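PDB 1YEM: CYTH domain-containing protein from Pyrococcus furiosus, which is of unknown function but belongs to the CYTH family, whose barrel-shaped relatives bind triphosphate-bearing substrates, so it probably handles a phosphorylated ligand. Local coordinates for residues T66-L71 and F78-F83. Numbering follows the deposited sequence.
Sequences TFKEIL and FYEVEF
Lys68 and Ile70 pack against the buried Phe78 ring in the tight part of this antiparallel pairing, with Glu80 alongside the lysine. The lysine chain, extended beyond CG, lays CD 3.8 Å from CD1 of Phe78 and brings NZ over the ring face, 4.7 Å from the Phe78 centroid, in a cation-pi contact. NZ also comes within 4.5 Å of Glu80 OE2, too far for a salt bridge. At the same ring, Ile70 CG1 packs 3.7 Å from Phe78 CE1. Further along, Thr66 OG1 donates to Glu82 OE1 at 2.7 Å, on the anti side of the carboxylate and 31° out of its plane; with chi1 at -54°, OG1 stands beside the backbone N while CG2 turns to Glu80. A valine here would probably leave Glu82 OE1 without this donor and its carboxylate freer to swing. Strands 62-70 and 77-85 form a hairpin of the CYTH barrel, joined by two hydrogen-bonded pairs, Phe67 with Val81 and Glu69 with Tyr79. On their face the two strands' side chains touch little; Arg97 and Glu93 of the second subunit pack there, Glu93 bonding the Tyr79 hydroxyl. Leu71, just past the strand and exposed, sets CD2 4.3 Å from Tyr79 CB.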
ATOM      1  N   THR B  66      -0.922   3.753  -6.317  1.00 37.76           N
ATOM      2  CA  THR B  66      -1.963   4.117  -7.275  1.00 38.39           C
ATOM      3  C   THR B  66      -2.181   3.008  -8.298  1.00 36.46           C
ATOM      4  O   THR B  66      -1.228   2.459  -8.842  1.00 35.95           O
ATOM      5  CB  THR B  66      -1.602   5.419  -8.014  1.00 39.51           C
ATOM      6  OG1 THR B  66      -1.328   6.454  -7.058  1.00 40.55           O
ATOM      7  CG2 THR B  66      -2.741   5.867  -8.923  1.00 39.74           C
ATOM      8  N   PHE B  67      -3.441   2.665  -8.518  1.00 36.57           N
ATOM      9  CA  PHE B  67      -3.827   1.760  -9.594  1.00 37.53           C
ATOM     10  C   PHE B  67      -4.766   2.517 -10.527  1.00 35.13           C
ATOM     11  O   PHE B  67      -5.662   3.192 -10.058  1.00 34.55           O
ATOM     12  CB  PHE B  67      -4.527   0.510  -9.040  1.00 37.80           C
ATOM     13  CG  PHE B  67      -5.220  -0.304 -10.085  1.00 37.34           C
ATOM     14  CD1 PHE B  67      -4.548  -1.310 -10.760  1.00 39.32           C
ATOM     15  CD2 PHE B  67      -6.547  -0.046 -10.420  1.00 39.08           C
ATOM     16  CE1 PHE B  67      -5.191  -2.046 -11.755  1.00 39.40           C
ATOM     17  CE2 PHE B  67      -7.188  -0.776 -11.405  1.00 38.11           C
ATOM     18  CZ  PHE B  67      -6.517  -1.775 -12.070  1.00 37.89           C
ATOM     19  N   LYS B  68      -4.538   2.414 -11.834  1.00 37.47           N
ATOM     20  CA  LYS B  68      -5.449   2.997 -12.827  1.00 40.92           C
ATOM     21  C   LYS B  68      -5.882   1.993 -13.884  1.00 41.35           C
ATOM     22  O   LYS B  68      -5.132   1.097 -14.242  1.00 41.20           O
ATOM     23  CB  LYS B  68      -4.805   4.188 -13.559  1.00 41.37           C
ATOM     24  CG  LYS B  68      -4.482   5.377 -12.709  1.00 41.09           C
ATOM     25  CD  LYS B  68      -4.111   6.550 -13.583  1.00 43.50           C
ATOM     26  CE  LYS B  68      -3.494   7.697 -12.789  1.00 44.91           C
ATOM     27  NZ  LYS B  68      -3.046   8.782 -13.701  1.00 46.47           N
ATOM     28  N   GLU B  69      -7.100   2.169 -14.379  1.00 43.75           N
ATOM     29  CA  GLU B  69      -7.513   1.578 -15.648  1.00 48.12           C
ATOM     30  C   GLU B  69      -7.638   2.678 -16.680  1.00 44.56           C
ATOM     31  O   GLU B  69      -8.414   3.626 -16.506  1.00 42.20           O
ATOM     32  CB  GLU B  69      -8.844   0.836 -15.518  1.00 53.70           C
ATOM     33  CG  GLU B  69      -8.684  -0.646 -15.220  1.00 59.72           C
ATOM     34  CD  GLU B  69      -9.904  -1.230 -14.534  1.00 63.64           C
ATOM     35  OE1 GLU B  69     -11.025  -0.977 -15.045  1.00 67.12           O
ATOM     36  OE2 GLU B  69      -9.739  -1.929 -13.490  1.00 63.51           O
ATOM     37  N   ILE B  70      -6.862   2.545 -17.752  1.00 44.46           N
ATOM     38  CA  ILE B  70      -6.936   3.445 -18.900  1.00 43.66           C
ATOM     39  C   ILE B  70      -8.200   3.071 -19.652  1.00 42.45           C
ATOM     40  O   ILE B  70      -8.357   1.915 -20.045  1.00 41.33           O
ATOM     41  CB  ILE B  70      -5.721   3.283 -19.827  1.00 43.66           C
ATOM     42  CG1 ILE B  70      -4.407   3.450 -19.061  1.00 42.85           C
ATOM     43  CG2 ILE B  70      -5.780   4.295 -20.957  1.00 44.75           C
ATOM     44  CD1 ILE B  70      -3.214   2.799 -19.755  1.00 44.39           C
ATOM     45  N   LEU B  71      -9.110   4.034 -19.820  1.00 43.78           N
ATOM     46  CA  LEU B  71     -10.451   3.766 -20.361  1.00 43.35           C
ATOM     47  C   LEU B  71     -10.611   4.168 -21.828  1.00 46.86           C
ATOM     48  O   LEU B  71     -11.720   4.101 -22.354  1.00 50.67           O
ATOM     49  CB  LEU B  71     -11.524   4.492 -19.544  1.00 41.05           C
ATOM     50  CG  LEU B  71     -11.595   4.274 -18.036  1.00 41.77           C
ATOM     51  CD1 LEU B  71     -12.708   5.135 -17.431  1.00 38.86           C
ATOM     52  CD2 LEU B  71     -11.810   2.790 -17.695  1.00 42.51           C
ATOM     53  N   PHE B  78      -9.523   7.895 -17.312  1.00 37.80           N
ATOM     54  CA  PHE B  78      -8.946   6.947 -16.375  1.00 38.77           C
ATOM     55  C   PHE B  78      -9.887   6.613 -15.254  1.00 38.70           C
ATOM     56  O   PHE B  78     -10.616   7.469 -14.778  1.00 37.56           O
ATOM     57  CB  PHE B  78      -7.680   7.528 -15.756  1.00 37.18           C
ATOM     58  CG  PHE B  78      -6.582   7.772 -16.734  1.00 37.69           C
ATOM     59  CD1 PHE B  78      -5.648   6.776 -17.021  1.00 37.93           C
ATOM     60  CD2 PHE B  78      -6.457   9.018 -17.365  1.00 36.48           C
ATOM     61  CE1 PHE B  78      -4.596   7.015 -17.943  1.00 38.64           C
ATOM     62  CE2 PHE B  78      -5.447   9.254 -18.268  1.00 36.99           C
ATOM     63  CZ  PHE B  78      -4.502   8.249 -18.562  1.00 37.51           C
ATOM     64  N   TYR B  79      -9.859   5.360 -14.823  1.00 42.39           N
ATOM     65  CA  TYR B  79     -10.404   5.000 -13.519  1.00 45.25           C
ATOM     66  C   TYR B  79      -9.222   4.820 -12.570  1.00 44.51           C
ATOM     67  O   TYR B  79      -8.261   4.118 -12.885  1.00 39.67           O
ATOM     68  CB  TYR B  79     -11.243   3.716 -13.574  1.00 49.05           C
ATOM     69  CG  TYR B  79     -11.684   3.283 -12.191  1.00 50.38           C
ATOM     70  CD1 TYR B  79     -12.535   4.093 -11.433  1.00 51.22           C
ATOM     71  CD2 TYR B  79     -11.222   2.086 -11.622  1.00 50.25           C
ATOM     72  CE1 TYR B  79     -12.939   3.719 -10.147  1.00 52.40           C
ATOM     73  CE2 TYR B  79     -11.617   1.697 -10.341  1.00 51.36           C
ATOM     74  CZ  TYR B  79     -12.479   2.520  -9.605  1.00 51.79           C
ATOM     75  OH  TYR B  79     -12.884   2.163  -8.336  1.00 51.66           O
ATOM     76  N   GLU B  80      -9.288   5.459 -11.411  1.00 45.06           N
ATOM     77  CA  GLU B  80      -8.163   5.440 -10.488  1.00 46.77           C
ATOM     78  C   GLU B  80      -8.575   5.016  -9.083  1.00 43.93           C
ATOM     79  O   GLU B  80      -9.599   5.451  -8.574  1.00 39.04           O
ATOM     80  CB  GLU B  80      -7.496   6.825 -10.445  1.00 47.55           C
ATOM     81  CG  GLU B  80      -6.425   6.962  -9.351  1.00 49.92           C
ATOM     82  CD  GLU B  80      -5.600   8.232  -9.465  1.00 51.13           C
ATOM     83  OE1 GLU B  80      -4.622   8.362  -8.710  1.00 54.12           O
ATOM     84  OE2 GLU B  80      -5.927   9.100 -10.300  1.00 54.31           O
ATOM     85  N   VAL B  81      -7.755   4.166  -8.465  1.00 42.36           N
ATOM     86  CA  VAL B  81      -7.846   3.910  -7.025  1.00 42.60           C
ATOM     87  C   VAL B  81      -6.487   4.200  -6.402  1.00 42.13           C
ATOM     88  O   VAL B  81      -5.471   3.629  -6.826  1.00 40.71           O
ATOM     89  CB  VAL B  81      -8.221   2.431  -6.687  1.00 41.96           C
ATOM     90  CG1 VAL B  81      -8.549   2.309  -5.208  1.00 41.67           C
ATOM     91  CG2 VAL B  81      -9.387   1.966  -7.507  1.00 42.91           C
ATOM     92  N   GLU B  82      -6.458   5.074  -5.403  1.00 41.78           N
ATOM     93  CA  GLU B  82      -5.221   5.322  -4.689  1.00 45.43           C
ATOM     94  C   GLU B  82      -5.403   5.590  -3.190  1.00 42.90           C
ATOM     95  O   GLU B  82      -6.461   5.999  -2.723  1.00 42.50           O
ATOM     96  CB  GLU B  82      -4.421   6.445  -5.362  1.00 46.39           C
ATOM     97  CG  GLU B  82      -4.663   7.825  -4.857  1.00 49.04           C
ATOM     98  CD  GLU B  82      -3.691   8.841  -5.458  1.00 51.82           C
ATOM     99  OE1 GLU B  82      -2.962   8.503  -6.431  1.00 54.13           O
ATOM    100  OE2 GLU B  82      -3.654   9.990  -4.953  1.00 56.85           O
ATOM    101  N   PHE B  83      -4.346   5.322  -2.449  1.00 40.79           N
ATOM    102  CA  PHE B  83      -4.330   5.557  -1.021  1.00 38.57           C
ATOM    103  C   PHE B  83      -2.902   5.785  -0.602  1.00 36.19           C
ATOM    104  O   PHE B  83      -1.951   5.393  -1.294  1.00 33.84           O
ATOM    105  CB  PHE B  83      -4.931   4.360  -0.244  1.00 39.08           C
ATOM    106  CG  PHE B  83      -4.342   3.026  -0.618  1.00 38.11           C
ATOM    107  CD1 PHE B  83      -3.279   2.508   0.073  1.00 37.73           C
ATOM    108  CD2 PHE B  83      -4.861   2.298  -1.681  1.00 39.64           C
ATOM    109  CE1 PHE B  83      -2.718   1.272  -0.289  1.00 38.72           C
ATOM    110  CE2 PHE B  83      -4.325   1.066  -2.032  1.00 38.49           C
ATOM    111  CZ  PHE B  83      -3.251   0.558  -1.336  1.00 38.21           C
TER